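Side-chain contacts in nonribosomal peptide synthase (Streptomyces sp. MJ635-86F5, PDB 5JJP), which activates an aliphatic beta-amino acid by adenylation, probably at the expense of ATP, as other enzymes of the ANL family do: residues F326-Y329 against M335-S338; F258-L263 against P289-G294; E66-A71 against A97-L102; R86-S91 against Q121-I126. All blocks are in the same frame, centred on the assembly; numbering follows the deposited sequence.

Interaction 1 of 4, residues F326-Y329 against M335-S338; sequences FNLY and MAAS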
loop_
_atom_site.group_PDB
_atom_site.type_symbol
_atom_site.label_atom_id
_atom_site.label_comp_id
_atom_site.label_asym_id
_atom_site.label_seq_id
_atom_site.Cartn_x
_atom_site.Cartn_y
_atom_site.Cartn_z
ATOM N N PHE A 326 -8.076 -13.991 3.723
ATOM C CA PHE A 326 -7.495 -13.816 2.419
ATOM C C PHE A 326 -5.969 -13.807 2.460
ATOM O O PHE A 326 -5.368 -13.114 3.239
ATOM C CB PHE A 326 -7.912 -12.461 1.875
ATOM C CG PHE A 326 -9.368 -12.238 1.869
ATOM C CD1 PHE A 326 -10.181 -12.960 1.047
ATOM C CD2 PHE A 326 -9.936 -11.212 2.649
ATOM C CE1 PHE A 326 -11.546 -12.724 1.035
ATOM C CE2 PHE A 326 -11.304 -10.959 2.606
ATOM C CZ PHE A 326 -12.102 -11.758 1.825
ATOM N N ASN A 327 -5.384 -14.473 1.492
ATOM C CA ASN A 327 -3.938 -14.565 1.323
ATOM C C ASN A 327 -3.504 -13.683 0.140
ATOM O O ASN A 327 -3.995 -13.822 -1.005
ATOM C CB ASN A 327 -3.577 -16.037 1.079
ATOM C CG ASN A 327 -2.123 -16.231 0.712
ATOM O OD1 ASN A 327 -1.249 -15.605 1.293
ATOM N ND2 ASN A 327 -1.863 -17.108 -0.265
ATOM N N LEU A 328 -2.630 -12.741 0.438
ATOM C CA LEU A 328 -2.232 -11.742 -0.530
ATOM C C LEU A 328 -0.781 -11.997 -0.953
ATOM O O LEU A 328 0.112 -11.936 -0.120
ATOM C CB LEU A 328 -2.361 -10.376 0.126
ATOM C CG LEU A 328 -2.372 -9.175 -0.797
ATOM C CD1 LEU A 328 -3.682 -9.132 -1.555
ATOM C CD2 LEU A 328 -2.169 -7.895 0.013
ATOM N N TYR A 329 -0.548 -12.313 -2.218
ATOM C CA TYR A 329 0.813 -12.577 -2.720
ATOM C C TYR A 329 1.227 -11.369 -3.557
ATOM O O TYR A 329 0.435 -10.845 -4.358
ATOM C CB TYR A 329 0.904 -13.858 -3.608
ATOM C CG TYR A 329 2.084 -13.794 -4.608
ATOM C CD1 TYR A 329 3.402 -13.898 -4.177
ATOM C CD2 TYR A 329 1.860 -13.549 -5.966
ATOM C CE1 TYR A 329 4.483 -13.793 -5.059
ATOM C CE2 TYR A 329 2.927 -13.425 -6.860
ATOM C CZ TYR A 329 4.234 -13.546 -6.399
ATOM O OH TYR A 329 5.290 -13.397 -7.285
ATOM N N MET A 335 2.661 -3.496 -5.876
ATOM C CA MET A 335 1.914 -3.506 -4.608
ATOM C C MET A 335 1.472 -4.882 -4.206
ATOM O O MET A 335 1.814 -5.323 -3.128
ATOM C CB MET A 335 0.748 -2.517 -4.599
ATOM C CG MET A 335 0.091 -2.457 -3.226
ATOM S SD MET A 335 -0.771 -0.901 -2.904
ATOM C CE MET A 335 0.520 0.110 -2.145
ATOM N N ALA A 336 0.729 -5.565 -5.078
ATOM C CA ALA A 336 0.379 -6.967 -4.911
ATOM C C ALA A 336 0.031 -7.518 -6.270
ATOM O O ALA A 336 -0.002 -6.771 -7.248
ATOM C CB ALA A 336 -0.799 -7.166 -3.949
ATOM N N ALA A 337 -0.182 -8.835 -6.341
ATOM C CA ALA A 337 -0.333 -9.536 -7.615
ATOM C C ALA A 337 -1.507 -10.505 -7.597
ATOM O O ALA A 337 -2.115 -10.754 -8.630
ATOM C CB ALA A 337 0.988 -10.257 -7.977
ATOM N N SER A 338 -1.786 -11.127 -6.460
ATOM C CA SER A 338 -2.889 -12.080 -6.383
ATOM C C SER A 338 -3.471 -12.111 -5.013
ATOM O O SER A 338 -2.793 -11.860 -4.017
ATOM C CB SER A 338 -2.439 -13.504 -6.745
ATOM O OG SER A 338 -1.752 -14.101 -5.657
HETATM O O HOH W 1 -2.808 -14.893 -3.304
#

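Interaction 2 of 4, residues F258-L263 against P289-G294; sequences FPRRFL and PDLVAG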
loop_
_atom_site.group_PDB
_atom_site.type_symbol
_atom_site.label_atom_id
_atom_site.label_comp_id
_atom_site.label_asym_id
_atom_site.label_seq_id
_atom_site.Cartn_x
_atom_site.Cartn_y
_atom_site.Cartn_z
ATOM N N PHE A 258 1.178 -4.656 22.272
ATOM C CA PHE A 258 0.666 -5.128 23.536
ATOM C C PHE A 258 -0.652 -5.908 23.305
ATOM O O PHE A 258 -1.700 -5.300 23.097
ATOM C CB PHE A 258 0.408 -3.898 24.432
ATOM C CG PHE A 258 1.586 -2.923 24.520
ATOM C CD1 PHE A 258 2.322 -2.691 25.705
ATOM C CD2 PHE A 258 1.966 -2.242 23.382
ATOM C CE1 PHE A 258 3.403 -1.808 25.698
ATOM C CE2 PHE A 258 3.053 -1.373 23.368
ATOM C CZ PHE A 258 3.770 -1.151 24.526
ATOM N N PRO A 259 -0.609 -7.258 23.330
ATOM C CA PRO A 259 -1.746 -8.095 23.003
ATOM C C PRO A 259 -3.098 -7.709 23.545
ATOM O O PRO A 259 -4.069 -7.699 22.792
ATOM C CB PRO A 259 -1.351 -9.469 23.518
ATOM C CG PRO A 259 0.130 -9.479 23.330
ATOM C CD PRO A 259 0.588 -8.068 23.593
ATOM N N ARG A 260 -3.202 -7.406 24.819
ATOM C CA ARG A 260 -4.492 -7.129 25.405
ATOM C C ARG A 260 -4.959 -5.796 24.908
ATOM O O ARG A 260 -6.140 -5.603 24.687
ATOM C CB ARG A 260 -4.429 -7.121 26.938
ATOM C CG ARG A 260 -4.804 -8.467 27.588
ATOM C CD ARG A 260 -4.613 -8.518 29.142
ATOM N NE ARG A 260 -5.696 -9.222 29.850
ATOM C CZ ARG A 260 -5.739 -10.533 30.108
ATOM N NH1 ARG A 260 -4.766 -11.364 29.720
ATOM N NH2 ARG A 260 -6.779 -11.026 30.763
ATOM N N ARG A 261 -4.019 -4.874 24.742
ATOM C CA ARG A 261 -4.320 -3.526 24.265
ATOM C C ARG A 261 -4.737 -3.527 22.803
ATOM O O ARG A 261 -5.596 -2.744 22.395
ATOM C CB ARG A 261 -3.114 -2.609 24.446
ATOM C CG ARG A 261 -3.208 -1.674 25.641
ATOM C CD ARG A 261 -1.805 -1.422 26.209
ATOM N NE ARG A 261 -0.927 -0.410 25.612
ATOM C CZ ARG A 261 -0.626 0.778 26.137
ATOM N NH1 ARG A 261 -1.196 1.219 27.256
ATOM N NH2 ARG A 261 0.230 1.564 25.493
ATOM N N PHE A 262 -4.149 -4.433 22.036
ATOM C CA PHE A 262 -4.464 -4.548 20.628
ATOM C C PHE A 262 -5.877 -5.101 20.477
ATOM O O PHE A 262 -6.682 -4.559 19.721
ATOM C CB PHE A 262 -3.466 -5.478 19.915
ATOM C CG PHE A 262 -3.822 -5.773 18.508
ATOM C CD1 PHE A 262 -3.994 -4.730 17.590
ATOM C CD2 PHE A 262 -3.959 -7.080 18.062
ATOM C CE1 PHE A 262 -4.308 -4.992 16.275
ATOM C CE2 PHE A 262 -4.296 -7.340 16.745
ATOM C CZ PHE A 262 -4.469 -6.287 15.856
ATOM N N LEU A 263 -6.148 -6.198 21.168
ATOM C CA LEU A 263 -7.468 -6.849 21.132
ATOM C C LEU A 263 -8.564 -5.945 21.620
ATOM O O LEU A 263 -9.602 -5.886 20.998
ATOM C CB LEU A 263 -7.451 -8.181 21.876
ATOM C CG LEU A 263 -6.510 -9.222 21.240
ATOM C CD1 LEU A 263 -6.223 -10.387 22.160
ATOM C CD2 LEU A 263 -7.066 -9.749 19.938
ATOM N N PRO A 289 -5.843 -16.603 23.674
ATOM C CA PRO A 289 -6.752 -17.232 22.741
ATOM C C PRO A 289 -8.231 -16.979 23.022
ATOM O O PRO A 289 -9.002 -16.932 22.070
ATOM C CB PRO A 289 -6.401 -18.726 22.837
ATOM C CG PRO A 289 -5.768 -18.895 24.163
ATOM C CD PRO A 289 -5.094 -17.590 24.471
ATOM N N ASP A 290 -8.631 -16.807 24.279
ATOM C CA ASP A 290 -10.027 -16.538 24.575
ATOM C C ASP A 290 -10.444 -15.164 24.122
ATOM O O ASP A 290 -11.562 -14.979 23.654
ATOM C CB ASP A 290 -10.316 -16.656 26.066
ATOM C CG ASP A 290 -10.252 -18.095 26.564
ATOM O OD1 ASP A 290 -10.456 -19.028 25.753
ATOM O OD2 ASP A 290 -10.013 -18.290 27.779
ATOM N N LEU A 291 -9.561 -14.184 24.257
ATOM C CA LEU A 291 -9.890 -12.848 23.749
ATOM C C LEU A 291 -9.954 -12.814 22.210
ATOM O O LEU A 291 -10.817 -12.141 21.626
ATOM C CB LEU A 291 -8.911 -11.818 24.296
ATOM C CG LEU A 291 -8.922 -11.668 25.839
ATOM C CD1 LEU A 291 -7.864 -10.667 26.272
ATOM C CD2 LEU A 291 -10.294 -11.242 26.330
ATOM N N VAL A 292 -9.087 -13.579 21.556
ATOM C CA VAL A 292 -9.131 -13.690 20.092
ATOM C C VAL A 292 -10.484 -14.248 19.659
ATOM O O VAL A 292 -11.170 -13.673 18.822
ATOM C CB VAL A 292 -7.985 -14.573 19.555
ATOM C CG1 VAL A 292 -8.192 -14.902 18.087
ATOM C CG2 VAL A 292 -6.645 -13.881 19.777
ATOM N N ALA A 293 -10.856 -15.374 20.246
ATOM C CA ALA A 293 -12.172 -15.991 20.039
ATOM C C ALA A 293 -13.315 -15.065 20.309
ATOM O O ALA A 293 -14.379 -15.237 19.762
ATOM C CB ALA A 293 -12.316 -17.247 20.922
ATOM N N GLY A 294 -13.094 -14.067 21.140
ATOM C CA GLY A 294 -14.149 -13.109 21.503
ATOM C C GLY A 294 -14.258 -11.879 20.631
ATOM O O GLY A 294 -15.074 -11.000 20.927
#

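Interaction 3 of 4, residues E66-A71 against A97-L102; sequences EAQADA and AVAAFL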
loop_
_atom_site.group_PDB
_atom_site.type_symbol
_atom_site.label_atom_id
_atom_site.label_comp_id
_atom_site.label_asym_id
_atom_site.label_seq_id
_atom_site.Cartn_x
_atom_site.Cartn_y
_atom_site.Cartn_z
ATOM N N GLU A 66 -10.681 15.424 2.845
ATOM C CA GLU A 66 -10.427 16.204 1.662
ATOM C C GLU A 66 -10.116 17.635 1.969
ATOM O O GLU A 66 -9.282 18.237 1.304
ATOM C CB GLU A 66 -11.613 16.190 0.737
ATOM C CG GLU A 66 -11.863 14.860 0.117
ATOM C CD GLU A 66 -12.565 14.973 -1.199
ATOM O OE1 GLU A 66 -13.703 14.485 -1.308
ATOM O OE2 GLU A 66 -11.993 15.629 -2.088
ATOM N N ALA A 67 -10.849 18.237 2.914
ATOM C CA ALA A 67 -10.596 19.644 3.262
ATOM C C ALA A 67 -9.149 19.768 3.749
ATOM O O ALA A 67 -8.434 20.719 3.404
ATOM C CB ALA A 67 -11.581 20.154 4.327
ATOM N N GLN A 68 -8.738 18.822 4.579
ATOM C CA GLN A 68 -7.394 18.891 5.131
ATOM C C GLN A 68 -6.329 18.654 3.998
ATOM O O GLN A 68 -5.333 19.386 3.925
ATOM C CB GLN A 68 -7.245 17.908 6.283
ATOM C CG GLN A 68 -5.930 18.001 7.020
ATOM C CD GLN A 68 -5.846 19.196 7.949
ATOM O OE1 GLN A 68 -6.155 20.323 7.577
ATOM N NE2 GLN A 68 -5.404 18.955 9.185
ATOM N N ALA A 69 -6.585 17.699 3.100
ATOM C CA ALA A 69 -5.747 17.489 1.944
ATOM C C ALA A 69 -5.596 18.764 1.123
ATOM O O ALA A 69 -4.486 19.129 0.695
ATOM C CB ALA A 69 -6.287 16.379 1.072
ATOM N N ASP A 70 -6.720 19.416 0.865
ATOM C CA ASP A 70 -6.724 20.623 0.070
ATOM C C ASP A 70 -5.966 21.784 0.790
ATOM O O ASP A 70 -5.272 22.578 0.117
ATOM C CB ASP A 70 -8.162 21.056 -0.262
ATOM C CG ASP A 70 -8.843 20.129 -1.278
ATOM O OD1 ASP A 70 -8.163 19.342 -1.923
ATOM O OD2 ASP A 70 -10.101 20.132 -1.347
ATOM N N ALA A 71 -6.132 21.894 2.107
ATOM C CA ALA A 71 -5.503 22.979 2.816
ATOM C C ALA A 71 -4.012 22.765 2.802
ATOM O O ALA A 71 -3.237 23.688 2.612
ATOM C CB ALA A 71 -6.023 23.069 4.213
ATOM N N ALA A 97 -1.447 12.479 8.344
ATOM C CA ALA A 97 -0.438 11.937 7.428
ATOM C C ALA A 97 -1.117 11.501 6.121
ATOM O O ALA A 97 -0.558 11.640 5.022
ATOM C CB ALA A 97 0.265 10.740 8.048
ATOM N N VAL A 98 -2.363 11.035 6.244
ATOM C CA VAL A 98 -3.117 10.667 5.030
ATOM C C VAL A 98 -3.432 11.928 4.211
ATOM O O VAL A 98 -3.223 11.966 2.998
ATOM C CB VAL A 98 -4.403 9.883 5.384
ATOM C CG1 VAL A 98 -5.222 9.600 4.126
ATOM C CG2 VAL A 98 -4.073 8.587 6.115
ATOM N N ALA A 99 -3.960 12.967 4.869
ATOM C CA ALA A 99 -4.181 14.248 4.179
ATOM C C ALA A 99 -2.872 14.712 3.472
ATOM O O ALA A 99 -2.897 15.150 2.330
ATOM C CB ALA A 99 -4.649 15.303 5.138
ATOM N N ALA A 100 -1.749 14.603 4.160
ATOM C CA ALA A 100 -0.426 14.976 3.562
ATOM C C ALA A 100 -0.070 14.203 2.310
ATOM O O ALA A 100 0.364 14.822 1.286
ATOM C CB ALA A 100 0.672 14.783 4.549
ATOM N N PHE A 101 -0.308 12.883 2.320
ATOM C CA PHE A 101 0.058 12.118 1.125
ATOM C C PHE A 101 -0.911 12.359 -0.009
ATOM O O PHE A 101 -0.492 12.462 -1.163
ATOM C CB PHE A 101 0.435 10.656 1.407
ATOM C CG PHE A 101 -0.706 9.700 1.614
ATOM C CD1 PHE A 101 -0.737 8.917 2.763
ATOM C CD2 PHE A 101 -1.613 9.433 0.603
ATOM C CE1 PHE A 101 -1.739 8.010 2.968
ATOM C CE2 PHE A 101 -2.585 8.485 0.772
ATOM C CZ PHE A 101 -2.647 7.772 1.960
ATOM N N LEU A 102 -2.178 12.598 0.329
ATOM C CA LEU A 102 -3.126 13.030 -0.650
ATOM C C LEU A 102 -2.742 14.408 -1.246
ATOM O O LEU A 102 -2.951 14.668 -2.456
ATOM C CB LEU A 102 -4.553 13.059 -0.058
ATOM C CG LEU A 102 -5.191 11.727 0.259
ATOM C CD1 LEU A 102 -6.549 11.932 0.941
ATOM C CD2 LEU A 102 -5.370 10.894 -0.990
#

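Interaction 4 of 4, residues R86-S91 against Q121-I126; sequences RVVLES and QRLRTI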
loop_
_atom_site.group_PDB
_atom_site.type_symbol
_atom_site.label_atom_id
_atom_site.label_comp_id
_atom_site.label_asym_id
_atom_site.label_seq_id
_atom_site.Cartn_x
_atom_site.Cartn_y
_atom_site.Cartn_z
ATOM N N ARG A 86 10.781 15.043 -5.237
ATOM C CA ARG A 86 10.480 14.140 -4.120
ATOM C C ARG A 86 10.346 14.827 -2.797
ATOM O O ARG A 86 10.989 15.839 -2.528
ATOM C CB ARG A 86 11.478 13.033 -3.976
ATOM C CG ARG A 86 11.432 12.055 -5.156
ATOM C CD ARG A 86 12.664 12.243 -6.037
ATOM N NE ARG A 86 12.429 13.192 -7.052
ATOM C CZ ARG A 86 13.334 13.986 -7.620
ATOM N NH1 ARG A 86 14.623 14.015 -7.261
ATOM N NH2 ARG A 86 12.899 14.767 -8.589
ATOM N N VAL A 87 9.452 14.272 -2.004
ATOM C CA VAL A 87 9.210 14.686 -0.653
ATOM C C VAL A 87 9.357 13.455 0.256
ATOM O O VAL A 87 8.756 12.433 -0.004
ATOM C CB VAL A 87 7.780 15.190 -0.569
ATOM C CG1 VAL A 87 7.403 15.495 0.888
ATOM C CG2 VAL A 87 7.631 16.405 -1.441
ATOM N N VAL A 88 10.189 13.521 1.286
ATOM C CA VAL A 88 10.217 12.476 2.313
ATOM C C VAL A 88 9.115 12.828 3.285
ATOM O O VAL A 88 9.142 13.901 3.866
ATOM C CB VAL A 88 11.543 12.415 3.070
ATOM C CG1 VAL A 88 11.524 11.311 4.092
ATOM C CG2 VAL A 88 12.674 12.170 2.101
ATOM N N LEU A 89 8.149 11.938 3.440
ATOM C CA LEU A 89 7.034 12.150 4.333
ATOM C C LEU A 89 7.164 11.207 5.574
ATOM O O LEU A 89 7.011 9.988 5.468
ATOM C CB LEU A 89 5.744 11.892 3.568
ATOM C CG LEU A 89 4.434 12.062 4.278
ATOM C CD1 LEU A 89 4.339 13.464 4.835
ATOM C CD2 LEU A 89 3.285 11.802 3.348
ATOM N N GLU A 90 7.508 11.793 6.715
ATOM C CA GLU A 90 7.819 11.007 7.912
ATOM C C GLU A 90 6.791 11.203 9.017
ATOM O O GLU A 90 6.671 12.296 9.565
ATOM C CB GLU A 90 9.192 11.367 8.436
ATOM C CG GLU A 90 9.621 10.595 9.674
ATOM C CD GLU A 90 11.146 10.674 9.875
ATOM O OE1 GLU A 90 11.900 10.142 9.006
ATOM O OE2 GLU A 90 11.600 11.251 10.914
ATOM N N SER A 91 6.067 10.149 9.312
ATOM C CA SER A 91 5.019 10.222 10.297
ATOM C C SER A 91 4.467 8.853 10.583
ATOM O O SER A 91 4.467 7.976 9.714
ATOM C CB SER A 91 3.891 11.158 9.810
ATOM O OG SER A 91 2.703 11.081 10.592
ATOM N N GLN A 121 20.746 6.219 9.227
ATOM C CA GLN A 121 21.625 5.779 8.168
ATOM C C GLN A 121 20.857 5.442 6.898
ATOM O O GLN A 121 21.270 5.809 5.796
ATOM C CB GLN A 121 22.455 4.563 8.604
ATOM C CG GLN A 121 23.217 3.887 7.462
ATOM C CD GLN A 121 24.153 2.768 7.943
ATOM O OE1 GLN A 121 23.957 2.168 9.015
ATOM N NE2 GLN A 121 25.176 2.472 7.132
ATOM N N ARG A 122 19.742 4.751 7.046
ATOM C CA ARG A 122 18.845 4.442 5.898
ATOM C C ARG A 122 18.197 5.681 5.314
ATOM O O ARG A 122 18.134 5.871 4.117
ATOM C CB ARG A 122 17.752 3.464 6.330
ATOM C CG ARG A 122 16.916 2.981 5.167
ATOM C CD ARG A 122 15.853 2.012 5.634
ATOM N NE ARG A 122 15.024 1.601 4.507
ATOM C CZ ARG A 122 15.412 0.761 3.543
ATOM N NH1 ARG A 122 16.630 0.230 3.541
ATOM N NH2 ARG A 122 14.563 0.471 2.574
ATOM N N LEU A 123 17.751 6.546 6.186
ATOM C CA LEU A 123 17.185 7.816 5.777
ATOM C C LEU A 123 18.185 8.671 4.989
ATOM O O LEU A 123 17.868 9.185 3.916
ATOM C CB LEU A 123 16.696 8.577 6.994
ATOM C CG LEU A 123 16.064 9.932 6.727
ATOM C CD1 LEU A 123 14.903 9.718 5.784
ATOM C CD2 LEU A 123 15.588 10.553 8.027
ATOM N N ARG A 124 19.413 8.747 5.461
ATOM C CA ARG A 124 20.474 9.446 4.707
ATOM C C ARG A 124 20.798 8.779 3.364
ATOM O O ARG A 124 21.082 9.481 2.375
ATOM C CB ARG A 124 21.752 9.598 5.528
ATOM C CG ARG A 124 21.697 10.732 6.537
ATOM C CD ARG A 124 23.102 10.960 7.135
ATOM N NE ARG A 124 23.029 11.603 8.443
ATOM C CZ ARG A 124 23.411 11.089 9.620
ATOM N NH1 ARG A 124 23.957 9.882 9.723
ATOM N NH2 ARG A 124 23.248 11.821 10.713
ATOM N N THR A 125 20.716 7.449 3.310
ATOM C CA THR A 125 20.867 6.731 2.030
ATOM C C THR A 125 19.709 7.101 1.075
ATOM O O THR A 125 19.951 7.397 -0.104
ATOM C CB THR A 125 20.951 5.194 2.230
ATOM O OG1 THR A 125 21.983 4.887 3.168
ATOM C CG2 THR A 125 21.276 4.476 0.940
ATOM N N ILE A 126 18.467 7.089 1.577
ATOM C CA ILE A 126 17.309 7.504 0.770
ATOM C C ILE A 126 17.534 8.906 0.176
ATOM O O ILE A 126 17.231 9.155 -0.967
ATOM C CB ILE A 126 15.977 7.608 1.601
ATOM C CG1 ILE A 126 15.505 6.280 2.232
ATOM C CG2 ILE A 126 14.858 8.212 0.775
ATOM C CD1 ILE A 126 15.877 5.032 1.477
#

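Interaction 1 of 4, residues F326-Y329 against M335-S338
Tyr329 and Ser338 form an antiparallel hydrogen-bonded pair in a classic beta bulge, where the inner strand 324-329 of a mixed sheet meets its edge strand 338-341. Asn327 to Tyr329 open the NxYG-type sequence (core motif A5) of adenylation domains. The Tyr329 ring and the Ser338 hydroxyl stand on the same face of the sheet. With CG anti to the backbone N (chi1 154°), the ring swings alongside the loop: Ser338 OG sits at its edge, in plane, 3.4 Å from Tyr329 CB, while Ala337 CB approaches CE2 obliquely at 3.9 Å. At the far end the phenol OH hydrogen-bonds Asp423, the aspartate of the TGD motif, which in related enzymes typically binds the ribose of the nucleotide. Were an alanine here instead of Tyr329, Asp423 would probably lose this partner and a gap would open beside the methyl of Ala337. Leu328, directed toward the sheet's other side, sets CG 4.1 Å from Ala336 CB, and Phe233 of helix 232-243 packs on it as well. A water donates to both Asn327 O and Ser338 OG, and that OG also hydrogen-bonds Ile355 O, so the hydroxyl has two partners. The bulge itself rests on Tyr329 O, which takes two donors: Ala337 N at 2.9 Å, in the carbonyl plane, and Ser338 N at 3.1 Å, tilted 18° from it.

Interaction 2 of 4, residues F258-L263 against P289-G294
Leu263 and Leu291 share one rotamer, CG anti to the carbonyl carbon in both (chi1 -63° and -62°), and from facing sides of two helices this extends them into the groove between. The helices belong to successive beta-alpha-beta crossovers of an alpha/beta sheet: helix 259-268 leads into strand 273-276, and helix 289-293 comes between that strand and its parallel neighbour 300-304. The short segments run almost parallel, at 8°, with their axes 10.5 Å apart, a spacing that branched side chains have to fill. Leu263 does so with both of its methyls. CD1 comes against Leu291 CB at 3.7 Å, at the root of that side chain, and CD2 turns to Val292 CG2 at 4.2 Å, so the fork of Leu263 is divided between two consecutive residues of the partner helix. Beyond the fork, Val292 packs on Leu284 and Leu320, which extends the apolar contact to helix 282-287 and the loop at Leu320, and Leu295 is another neighbour of Leu263.

Nearer the solvent the character changes. Arg260 crosses Leu291 at about a right angle and touches it through CG. Its chain bends at chi3 (139°), and the guanidinium reaches across toward the second helix, where NH1 forms a salt bridge with Glu288, the residue just before helix 289-293. One leucine methyl, Leu291 CD1, serves both parts of the arginine: it lies over a face of the guanidinium and touches Arg260 CG at 4.0 Å.

Interaction 3 of 4, residues E66-A71 against A97-L102
Ala69 and Ala99 mark the point where two helices pass unusually close, with their CA atoms 4.2 Å apart. The axes of the short segments approach to 7.8 Å and cross at -55°, and they come this near because alanines face each other at the closest pair of CA atoms. Ala99 CB points straight at the partner helix and settles against its backbone, 3.7 Å from Ala69 N. Beside it runs the aliphatic part of Gln68, whose CG lies 3.5 Å from the same methyl; the chain then bends at chi2 (76°), and its amide NE2 reaches Asp96, just before the second segment, to form a hydrogen bond. Ala69 CB answers from the other helix by resting on Ala99 O at 3.8 Å and Leu102 CB at 3.9 Å, neighbours on the facing helix surface. Leu102 carries the packing further, toward Leu65 of helix 62-77 and Leu36 of helix 31-37. Phe101 and, in part, Val98 pack on helix 232-243, which belongs with the other large sheet, while strand 87-90 also lies against helix 95-107; this position is consistent with the central helical layer of the enzyme's five-layered alpha-beta-alpha-beta-alpha sandwich.

Interaction 4 of 4, residues R86-S91 against Q121-I126
Apolar contact comes first: Leu123 leans from its helix onto the strand and meets Val88, CD1 to CG1 at 4.1 Å. Its CG is anti to the backbone N (chi1 -180°), which carries the fork straight out to the strand, and its two methyls part there, one for each of two residues. The other methyl, CD2, rests 3.8 Å from Glu90 OE1, a van der Waals contact between a carbon and a carboxylate oxygen. Val88 and Glu90, two positions apart, offer the same face of the strand to the helix.

This is the pattern of a beta-alpha-beta crossover: helix 120-130 joins strand 111-114 to strand 134-138, and strand 87-90, lying between them in the parallel part of the sheet, lies beneath it.

Charge enters through Glu90, whose extended chain brings OE2 into a salt bridge with Arg143. Leu123 also touches Arg143, so the ion pair is flanked by an apolar side chain, a setting likely to strengthen the attraction.

Within the helix, Gln121 O accepts hydrogen bonds from both Thr125 N at 3.0 Å and Thr125 OG1 at 2.9 Å, the two donors arriving from opposite faces of its carbonyl plane.

Interactions 3 and 4 are joined directly, their centres 20 Å apart. Helix 95-107 packs on the face of strand 87-90 turned away from helix 120-130: Phe101 CB meets Leu89 CD2 at 3.6 Å and Ala97 CB meets Ser91 OG at 3.5 Å, so the strand lies between helices 95-107 and 120-130. Interaction 1 lies across the chain's centre from both, its centre about 27 Å from that of interaction 3, and through Asp423 it is the one most plainly tied to the probable nucleotide site. Interaction 2 belongs to the same sheet system as interaction 1, yet their nearest atoms are about 14 Å apart; it packs helices far from the chain's centre.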